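Local coordinates for protein formate-dependent phosphoribosylglycinamide formyltransferase (Mycobacterium tuberculosis H37Rv, PDB 6KHR) that belongs to the ATP-grasp superfamily of alpha/beta proteins and is found here as an assembly of two subunits, at residues A[147-152]-A[214-220]; A[231-236]-A[332-338]; A[244-248]-A[259-265]. All coordinates share one frame; numbering follows the deposited sequence.

Interaction 1 (A[147-152]-A[214-220]); sequences APFWFV and VCAESVV
F151 and C215 meet across an antiparallel pair of strands, 149-152 and 214-217, in a small three-stranded sheet that is consistent with the smaller alpha/beta lobe of an ATP-grasp domain. Strand 214-217 is the middle one, bonded on its other flank to strand 172-173. One face of the sheet carries F149, F151, C215 and E217. With CG of F151 opposite its own carbonyl carbon (chi1 -62°), the ring leans across this non-hydrogen-bonded pair, and CD1 lies 3.6 Å from C215 CB. The sulfur stands obliquely to the ring, with SG 4.4 Å from the F151 centroid, a sulfur-aromatic contact. The F149 ring takes a different course: CB packs against E217 CG at 3.8 Å, but the rest leads away from the partner strand. Its CD2 comes over the rim of one face of the F151 ring. Helix 131-141 meets this side through R135 and A139 on F149 and E132 on F151; R135 also makes a weak, long ion pair with the E217 carboxylate.

On the reverse face, V152 and V214 cross obliquely, CG2 to CG1 3.9 Å apart, and W150 is the flat element. Its indole reaches along the partner strand from A216 to S218: CE3 lies 3.5 Å from A216 O, and the benzo edge meets the serine hydroxyl in the plane of the ring. Helix 155-165 packs here, with V161 on W150 and L158 on V152. Reciprocal backbone hydrogen bonds join W150 with A216 and V152 with V214. Past the strand ends the pairing runs one step further, where S218 N donates to P148 O at 2.8 Å and P148 CB rests 3.7 Å from S218 CB.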
loop_
_atom_site.group_PDB
_atom_site.type_symbol
_atom_site.label_atom_id
_atom_site.label_comp_id
_atom_site.label_asym_id
_atom_site.label_seq_id
_atom_site.Cartn_x
_atom_site.Cartn_y
_atom_site.Cartn_z
ATOM N N ALA A 147 -29.751 5.586 -18.559
ATOM C CA ALA A 147 -30.275 4.975 -19.785
ATOM C C ALA A 147 -31.744 4.702 -19.515
ATOM O O ALA A 147 -32.079 4.394 -18.399
ATOM C CB ALA A 147 -29.550 3.695 -20.050
ATOM N N PRO A 148 -32.643 4.878 -20.486
ATOM C CA PRO A 148 -34.051 4.618 -20.268
ATOM C C PRO A 148 -34.306 3.221 -19.701
ATOM O O PRO A 148 -33.838 2.296 -20.240
ATOM C CB PRO A 148 -34.582 4.747 -21.683
ATOM C CG PRO A 148 -33.704 5.781 -22.264
ATOM C CD PRO A 148 -32.341 5.377 -21.793
ATOM N N PHE A 149 -35.066 3.140 -18.620
ATOM C CA PHE A 149 -35.284 1.824 -17.996
ATOM C C PHE A 149 -36.705 1.704 -17.479
ATOM O O PHE A 149 -37.316 2.685 -17.164
ATOM C CB PHE A 149 -34.318 1.657 -16.836
ATOM C CG PHE A 149 -34.628 2.567 -15.690
ATOM C CD1 PHE A 149 -34.073 3.825 -15.619
ATOM C CD2 PHE A 149 -35.484 2.170 -14.686
ATOM C CE1 PHE A 149 -34.361 4.667 -14.564
ATOM C CE2 PHE A 149 -35.776 3.017 -13.632
ATOM C CZ PHE A 149 -35.214 4.263 -13.575
ATOM N N TRP A 150 -37.224 0.489 -17.481
ATOM C CA TRP A 150 -38.598 0.223 -17.007
ATOM C C TRP A 150 -38.602 -1.027 -16.146
ATOM O O TRP A 150 -37.885 -1.941 -16.454
ATOM C CB TRP A 150 -39.541 0.018 -18.188
ATOM C CG TRP A 150 -39.637 1.196 -19.090
ATOM C CD1 TRP A 150 -40.546 2.197 -19.030
ATOM C CD2 TRP A 150 -38.748 1.528 -20.159
ATOM N NE1 TRP A 150 -40.292 3.117 -20.000
ATOM C CE2 TRP A 150 -39.185 2.742 -20.692
ATOM C CE3 TRP A 150 -37.603 0.943 -20.681
ATOM C CZ2 TRP A 150 -38.541 3.360 -21.747
ATOM C CZ3 TRP A 150 -36.965 1.545 -21.729
ATOM C CH2 TRP A 150 -37.433 2.736 -22.254
ATOM N N PHE A 151 -39.363 -0.997 -15.071
ATOM C CA PHE A 151 -39.583 -2.176 -14.246
ATOM C C PHE A 151 -40.955 -2.721 -14.602
ATOM O O PHE A 151 -41.949 -1.998 -14.505
ATOM C CB PHE A 151 -39.488 -1.836 -12.758
ATOM C CG PHE A 151 -38.129 -1.311 -12.338
ATOM C CD1 PHE A 151 -36.975 -2.032 -12.612
ATOM C CD2 PHE A 151 -38.008 -0.089 -11.686
ATOM C CE1 PHE A 151 -35.724 -1.552 -12.231
ATOM C CE2 PHE A 151 -36.756 0.397 -11.309
ATOM C CZ PHE A 151 -35.614 -0.342 -11.583
ATOM N N VAL A 152 -41.006 -3.972 -15.049
ATOM C CA VAL A 152 -42.251 -4.616 -15.433
ATOM C C VAL A 152 -42.489 -5.791 -14.495
ATOM O O VAL A 152 -41.618 -6.175 -13.717
ATOM C CB VAL A 152 -42.243 -5.082 -16.907
ATOM C CG1 VAL A 152 -41.973 -3.902 -17.827
ATOM C CG2 VAL A 152 -41.230 -6.200 -17.113
ATOM N N VAL A 214 -39.223 -7.296 -13.225
ATOM C CA VAL A 214 -38.169 -7.523 -14.207
ATOM C C VAL A 214 -37.809 -6.186 -14.838
ATOM O O VAL A 214 -38.691 -5.444 -15.278
ATOM C CB VAL A 214 -38.597 -8.529 -15.287
ATOM C CG1 VAL A 214 -37.884 -8.232 -16.595
ATOM C CG2 VAL A 214 -38.303 -9.938 -14.824
ATOM N N CYS A 215 -36.518 -5.888 -14.898
ATOM C CA CYS A 215 -36.052 -4.572 -15.315
ATOM C C CYS A 215 -35.706 -4.552 -16.798
ATOM O O CYS A 215 -34.934 -5.390 -17.278
ATOM C CB CYS A 215 -34.834 -4.167 -14.496
ATOM S SG CYS A 215 -34.226 -2.584 -14.996
ATOM N N ALA A 216 -36.247 -3.574 -17.514
ATOM C CA ALA A 216 -35.994 -3.412 -18.938
ATOM C C ALA A 216 -35.216 -2.124 -19.172
ATOM O O ALA A 216 -35.611 -1.064 -18.679
ATOM C CB ALA A 216 -37.298 -3.391 -19.733
ATOM N N GLU A 217 -34.124 -2.219 -19.932
ATOM C CA GLU A 217 -33.249 -1.087 -20.213
ATOM C C GLU A 217 -33.101 -0.902 -21.714
ATOM O O GLU A 217 -32.877 -1.871 -22.446
ATOM C CB GLU A 217 -31.865 -1.273 -19.586
ATOM C CG GLU A 217 -31.796 -0.939 -18.107
ATOM C CD GLU A 217 -30.371 -0.774 -17.617
ATOM O OE1 GLU A 217 -29.908 -1.605 -16.804
ATOM O OE2 GLU A 217 -29.709 0.190 -18.055
ATOM N N SER A 218 -33.240 0.338 -22.170
ATOM C CA SER A 218 -32.855 0.683 -23.527
ATOM C C SER A 218 -31.339 0.763 -23.611
ATOM O O SER A 218 -30.675 1.218 -22.675
ATOM C CB SER A 218 -33.480 2.008 -23.952
ATOM O OG SER A 218 -34.783 1.797 -24.456
ATOM N N VAL A 219 -30.796 0.308 -24.735
ATOM C CA VAL A 219 -29.355 0.208 -24.909
ATOM C C VAL A 219 -28.838 1.446 -25.620
ATOM O O VAL A 219 -29.384 1.868 -26.649
ATOM C CB VAL A 219 -28.987 -1.056 -25.683
ATOM C CG1 VAL A 219 -27.480 -1.225 -25.690
ATOM C CG2 VAL A 219 -29.638 -2.213 -25.035
ATOM N N VAL A 220 -27.778 2.023 -25.067
ATOM C CA VAL A 220 -27.202 3.268 -25.550
ATOM C C VAL A 220 -25.760 3.015 -25.956
ATOM O O VAL A 220 -25.089 2.124 -25.430
ATOM C CB VAL A 220 -27.270 4.387 -24.488
ATOM C CG1 VAL A 220 -27.346 5.743 -25.167
ATOM C CG2 VAL A 220 -28.447 4.172 -23.546
#

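Interaction 2 (A[231-236]-A[332-338]); sequences VCSQGP and AILGLAV
S233 reaches from strand 224-235 into the turn that ends helix 325-334, and its hydroxyl donates a hydrogen bond to the backbone of L336, OG to O 2.7 Å. That turn is a Schellman motif: G335, with positive phi (76°), carries the chain out of the helix, and its N bonds back to A332 O. The S233 side chain, with OG opposite the backbone N (chi1 -173°), is inserted between the last helical turn and the outgoing chain. OG passes 3.6 Å from A332 CA, and the donor approaches the L336 carbonyl tilted out of its plane. Further back along the strand, V231 CG1 and V338 CG2 touch at 3.6 Å, and A332 CB lies against C232 O, completing the closely packed side, where V231, S233 and A332 are buried.

The other end is looser. Q234 CB touches G335 O at 3.8 Å; its side chain, bent at chi2, also meets R287, and its backbone O lies against the L336-A337 peptide without bonding it. G235 is poorly ordered, and exposed P236 adds one apolar touch, CD to A337 CB 3.8 Å.

R287 holds the helix end from outside, bonding the carbonyls of A332 and I333. L328 of helix 325-334 packs on both V231 and V338, strand 238-252 pairs with V231 and S233, and L375 and G376 of the second subunit lie against L336, A337 and P236.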
loop_
_atom_site.group_PDB
_atom_site.type_symbol
_atom_site.label_atom_id
_atom_site.label_comp_id
_atom_site.label_asym_id
_atom_site.label_seq_id
_atom_site.Cartn_x
_atom_site.Cartn_y
_atom_site.Cartn_z
ATOM N N VAL A 231 -14.576 10.854 -2.255
ATOM C CA VAL A 231 -14.104 10.710 -0.888
ATOM C C VAL A 231 -14.756 11.798 -0.066
ATOM O O VAL A 231 -14.652 12.981 -0.410
ATOM C CB VAL A 231 -12.572 10.847 -0.795
ATOM C CG1 VAL A 231 -12.109 10.713 0.672
ATOM C CG2 VAL A 231 -11.866 9.868 -1.737
ATOM N N CYS A 232 -15.398 11.405 1.028
ATOM C CA CYS A 232 -16.005 12.336 1.968
ATOM C C CYS A 232 -15.368 12.107 3.328
ATOM O O CYS A 232 -15.505 11.027 3.916
ATOM C CB CYS A 232 -17.512 12.135 2.021
ATOM S SG CYS A 232 -18.220 12.285 0.400
ATOM N N SER A 233 -14.661 13.114 3.825
ATOM C CA SER A 233 -14.100 13.021 5.156
ATOM C C SER A 233 -14.234 14.370 5.836
ATOM O O SER A 233 -14.911 15.279 5.350
ATOM C CB SER A 233 -12.640 12.556 5.121
ATOM O OG SER A 233 -12.178 12.326 6.441
ATOM N N GLN A 234 -13.602 14.481 6.990
ATOM C CA GLN A 234 -13.411 15.755 7.650
ATOM C C GLN A 234 -11.947 16.143 7.480
ATOM O O GLN A 234 -11.062 15.281 7.489
ATOM C CB GLN A 234 -13.811 15.674 9.132
ATOM C CG GLN A 234 -15.105 16.461 9.499
ATOM C CD GLN A 234 -16.410 15.763 9.087
ATOM O OE1 GLN A 234 -17.109 16.205 8.170
ATOM N NE2 GLN A 234 -16.750 14.685 9.786
ATOM N N GLY A 235 -11.704 17.427 7.251
ATOM C CA GLY A 235 -10.357 17.945 7.280
ATOM C C GLY A 235 -10.098 18.591 8.625
ATOM O O GLY A 235 -10.922 18.496 9.542
ATOM N N PRO A 236 -8.954 19.264 8.778
ATOM C CA PRO A 236 -8.760 20.097 9.972
ATOM C C PRO A 236 -9.697 21.303 10.027
ATOM O O PRO A 236 -9.672 22.028 11.031
ATOM C CB PRO A 236 -7.286 20.524 9.862
ATOM C CG PRO A 236 -6.982 20.443 8.409
ATOM C CD PRO A 236 -7.774 19.275 7.899
ATOM N N ALA A 332 -10.893 8.344 5.707
ATOM C CA ALA A 332 -12.303 8.756 5.760
ATOM C C ALA A 332 -13.024 8.154 6.961
ATOM O O ALA A 332 -13.786 8.845 7.645
ATOM C CB ALA A 332 -13.021 8.358 4.468
ATOM N N ILE A 333 -12.816 6.859 7.215
ATOM C CA ILE A 333 -13.404 6.198 8.379
ATOM C C ILE A 333 -13.070 6.968 9.645
ATOM O O ILE A 333 -13.926 7.182 10.510
ATOM C CB ILE A 333 -12.904 4.746 8.478
ATOM C CG1 ILE A 333 -13.573 3.865 7.437
ATOM C CG2 ILE A 333 -13.108 4.186 9.881
ATOM C CD1 ILE A 333 -12.843 2.597 7.258
ATOM N N LEU A 334 -11.813 7.373 9.779
ATOM C CA LEU A 334 -11.321 8.005 10.987
ATOM C C LEU A 334 -11.487 9.520 10.968
ATOM O O LEU A 334 -11.119 10.176 11.950
ATOM C CB LEU A 334 -9.841 7.640 11.201
ATOM C CG LEU A 334 -9.439 6.173 11.440
ATOM C CD1 LEU A 334 -7.934 6.068 11.549
ATOM C CD2 LEU A 334 -10.100 5.564 12.682
ATOM N N GLY A 335 -12.000 10.091 9.878
ATOM C CA GLY A 335 -12.288 11.522 9.856
ATOM C C GLY A 335 -11.067 12.397 9.717
ATOM O O GLY A 335 -11.004 13.477 10.316
ATOM N N LEU A 336 -10.092 11.962 8.940
ATOM C CA LEU A 336 -8.863 12.702 8.734
ATOM C C LEU A 336 -8.832 13.312 7.331
ATOM O O LEU A 336 -9.577 12.910 6.433
ATOM C CB LEU A 336 -7.656 11.778 8.955
ATOM C CG LEU A 336 -7.669 11.053 10.307
ATOM C CD1 LEU A 336 -6.646 9.914 10.346
ATOM C CD2 LEU A 336 -7.423 12.038 11.449
ATOM N N ALA A 337 -7.941 14.285 7.153
ATOM C CA ALA A 337 -7.791 14.976 5.879
ATOM C C ALA A 337 -7.298 14.040 4.781
ATOM O O ALA A 337 -6.576 13.069 5.030
ATOM C CB ALA A 337 -6.821 16.145 6.026
ATOM N N VAL A 338 -7.700 14.348 3.547
ATOM C CA VAL A 338 -7.283 13.583 2.381
ATOM C C VAL A 338 -6.981 14.532 1.233
ATOM O O VAL A 338 -7.374 15.697 1.233
ATOM C CB VAL A 338 -8.339 12.546 1.929
ATOM C CG1 VAL A 338 -8.498 11.438 2.952
ATOM C CG2 VAL A 338 -9.667 13.217 1.650
#

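Interaction 3 (A[244-248]-A[259-265]); sequences CAPIG and SWQPQKL
Q261 hydrogen-bonds across to A245 beside a break in strand 238-252 and at the end of strand 256-261, the two strands of a beta hairpin. The glutamine is extended, with CG opposite the backbone N (chi1 -171°), which carries its amide across I247 at a slant to A245. CB starts 4.1 Å from I247 CG1. CG passes P246 O at 3.7 Å, CD again lies beside I247 CG1, and NE2 ends 3.2 Å from A245 O. This last bond is nearly straight, 174° at the hydrogen, and lies in the amide plane of Q261, though tilted from the carbonyl plane of A245. The rest of the amide is held from outside: OE1 bonds S320 OG, and NE2 has a second acceptor in Q321 OE1.

Within the hairpin, G248 and W260 form a hydrogen-bonded antiparallel pair. The indole folds back over the glycine, whose CA lies 4.0 Å from the centroid of the five-membered ring in a CH-pi contact; G248 O also stands over this face, and R403 adds a cation-pi contact to W260. At the ring edge, W260 NE1 donates to Q263 OE1 at 3.1 Å, and Q263 NE2 in turn bonds K264 O. A cis peptide before P262 bends the chain between W260 and Q263, and Q263 N then reaches P246 O.

P246 CG against L265 CD1 at 3.8 Å makes an apolar closure. OE1 and NE2 of buried Q261 are thus satisfied, and Q263 too uses both ends of its amide, which probably restrains the rotation of both groups.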
loop_
_atom_site.group_PDB
_atom_site.type_symbol
_atom_site.label_atom_id
_atom_site.label_comp_id
_atom_site.label_asym_id
_atom_site.label_seq_id
_atom_site.Cartn_x
_atom_site.Cartn_y
_atom_site.Cartn_z
ATOM N N CYS A 244 -11.507 11.713 -7.212
ATOM C CA CYS A 244 -10.313 11.203 -7.844
ATOM C C CYS A 244 -10.352 11.506 -9.342
ATOM O O CYS A 244 -11.358 11.977 -9.874
ATOM C CB CYS A 244 -10.178 9.722 -7.541
ATOM S SG CYS A 244 -9.801 9.495 -5.779
ATOM N N ALA A 245 -9.217 11.309 -10.010
ATOM C CA ALA A 245 -9.205 11.358 -11.467
ATOM C C ALA A 245 -10.006 10.181 -12.011
ATOM O O ALA A 245 -9.944 9.081 -11.451
ATOM C CB ALA A 245 -7.773 11.328 -12.028
ATOM N N PRO A 246 -10.770 10.383 -13.084
ATOM C CA PRO A 246 -11.614 9.302 -13.613
ATOM C C PRO A 246 -10.798 8.043 -13.838
ATOM O O PRO A 246 -9.657 8.101 -14.302
ATOM C CB PRO A 246 -12.133 9.869 -14.941
ATOM C CG PRO A 246 -12.060 11.332 -14.774
ATOM C CD PRO A 246 -10.848 11.599 -13.907
ATOM N N ILE A 247 -11.388 6.898 -13.504
ATOM C CA ILE A 247 -10.773 5.598 -13.723
ATOM C C ILE A 247 -11.559 4.914 -14.834
ATOM O O ILE A 247 -12.768 4.680 -14.686
ATOM C CB ILE A 247 -10.750 4.763 -12.433
ATOM C CG1 ILE A 247 -9.864 5.414 -11.375
ATOM C CG2 ILE A 247 -10.232 3.329 -12.679
ATOM C CD1 ILE A 247 -9.918 4.618 -10.040
ATOM N N GLY A 248 -10.892 4.644 -15.970
ATOM C CA GLY A 248 -11.498 3.869 -17.043
ATOM C C GLY A 248 -11.323 2.378 -16.796
ATOM O O GLY A 248 -10.304 1.938 -16.260
ATOM N N SER A 259 -8.290 -1.862 -15.777
ATOM C CA SER A 259 -8.588 -0.485 -15.423
ATOM C C SER A 259 -7.343 0.352 -15.673
ATOM O O SER A 259 -6.246 -0.176 -15.893
ATOM C CB SER A 259 -9.050 -0.353 -13.961
ATOM O OG SER A 259 -7.982 -0.571 -13.054
ATOM N N TRP A 260 -7.520 1.670 -15.619
ATOM C CA TRP A 260 -6.449 2.611 -15.911
ATOM C C TRP A 260 -6.907 3.997 -15.452
ATOM O O TRP A 260 -8.111 4.271 -15.374
ATOM C CB TRP A 260 -6.070 2.591 -17.419
ATOM C CG TRP A 260 -7.230 2.936 -18.357
ATOM C CD1 TRP A 260 -7.614 4.192 -18.759
ATOM C CD2 TRP A 260 -8.162 2.021 -18.976
ATOM N NE1 TRP A 260 -8.710 4.116 -19.593
ATOM C CE2 TRP A 260 -9.076 2.804 -19.740
ATOM C CE3 TRP A 260 -8.327 0.626 -18.955
ATOM C CZ2 TRP A 260 -10.132 2.236 -20.479
ATOM C CZ3 TRP A 260 -9.390 0.054 -19.705
ATOM C CH2 TRP A 260 -10.262 0.865 -20.456
ATOM N N GLN A 261 -5.930 4.862 -15.162
ATOM C CA GLN A 261 -6.143 6.162 -14.531
ATOM C C GLN A 261 -4.998 7.071 -14.952
ATOM O O GLN A 261 -3.835 6.670 -14.819
ATOM C CB GLN A 261 -6.176 6.054 -13.006
ATOM C CG GLN A 261 -6.595 7.312 -12.310
ATOM C CD GLN A 261 -6.408 7.244 -10.794
ATOM O OE1 GLN A 261 -5.376 6.779 -10.297
ATOM N NE2 GLN A 261 -7.412 7.711 -10.051
ATOM N N PRO A 262 -5.276 8.279 -15.450
ATOM C CA PRO A 262 -6.607 8.841 -15.661
ATOM C C PRO A 262 -7.207 8.525 -17.029
ATOM O O PRO A 262 -6.477 8.402 -17.999
ATOM C CB PRO A 262 -6.357 10.347 -15.534
ATOM C CG PRO A 262 -4.946 10.547 -16.039
ATOM C CD PRO A 262 -4.219 9.222 -15.857
ATOM N N GLN A 263 -8.528 8.379 -17.079
ATOM C CA GLN A 263 -9.271 8.402 -18.330
ATOM C C GLN A 263 -9.547 9.850 -18.722
ATOM O O GLN A 263 -10.142 10.601 -17.943
ATOM C CB GLN A 263 -10.584 7.643 -18.175
ATOM C CG GLN A 263 -11.542 7.879 -19.338
ATOM C CD GLN A 263 -10.952 7.426 -20.666
ATOM O OE1 GLN A 263 -10.592 6.245 -20.835
ATOM N NE2 GLN A 263 -10.822 8.365 -21.611
ATOM N N LYS A 264 -9.127 10.254 -19.921
ATOM C CA LYS A 264 -9.376 11.627 -20.356
ATOM C C LYS A 264 -10.864 11.837 -20.655
ATOM O O LYS A 264 -11.538 10.975 -21.228
ATOM C CB LYS A 264 -8.529 11.978 -21.586
ATOM C CG LYS A 264 -8.898 11.218 -22.883
ATOM C CD LYS A 264 -9.993 11.926 -23.729
ATOM C CE LYS A 264 -11.035 10.928 -24.270
ATOM N NZ LYS A 264 -12.358 11.523 -24.627
ATOM N N LEU A 265 -11.373 12.994 -20.258
ATOM C CA LEU A 265 -12.721 13.405 -20.586
ATOM C C LEU A 265 -12.684 14.835 -21.098
ATOM O O LEU A 265 -11.808 15.628 -20.730
ATOM C CB LEU A 265 -13.646 13.299 -19.368
ATOM C CG LEU A 265 -13.745 11.913 -18.737
ATOM C CD1 LEU A 265 -14.614 11.951 -17.511
ATOM C CD2 LEU A 265 -14.320 10.945 -19.752
#

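Overall arrangement
From the N terminus, interaction 1 comes first: it closes a loop of 61 residues that contains helix 155-165 and completes the small three-stranded sheet. The chain then enters strand 224-235 of the large antiparallel sheet, where interaction 2 opens. Its long loop returns at the C-terminal end of helix 325-334, tying that helix end to the sheet close to the second subunit. Interaction 3 is nested inside this loop as a local hairpin closure, on strand 238-252, the neighbour of strand 224-235. Interactions 2 and 3 approach to about 5 Å between nearest atoms without touching. Interactions 1 and 2 lie on opposite sides of the chain's centre, their own centres 37 Å apart.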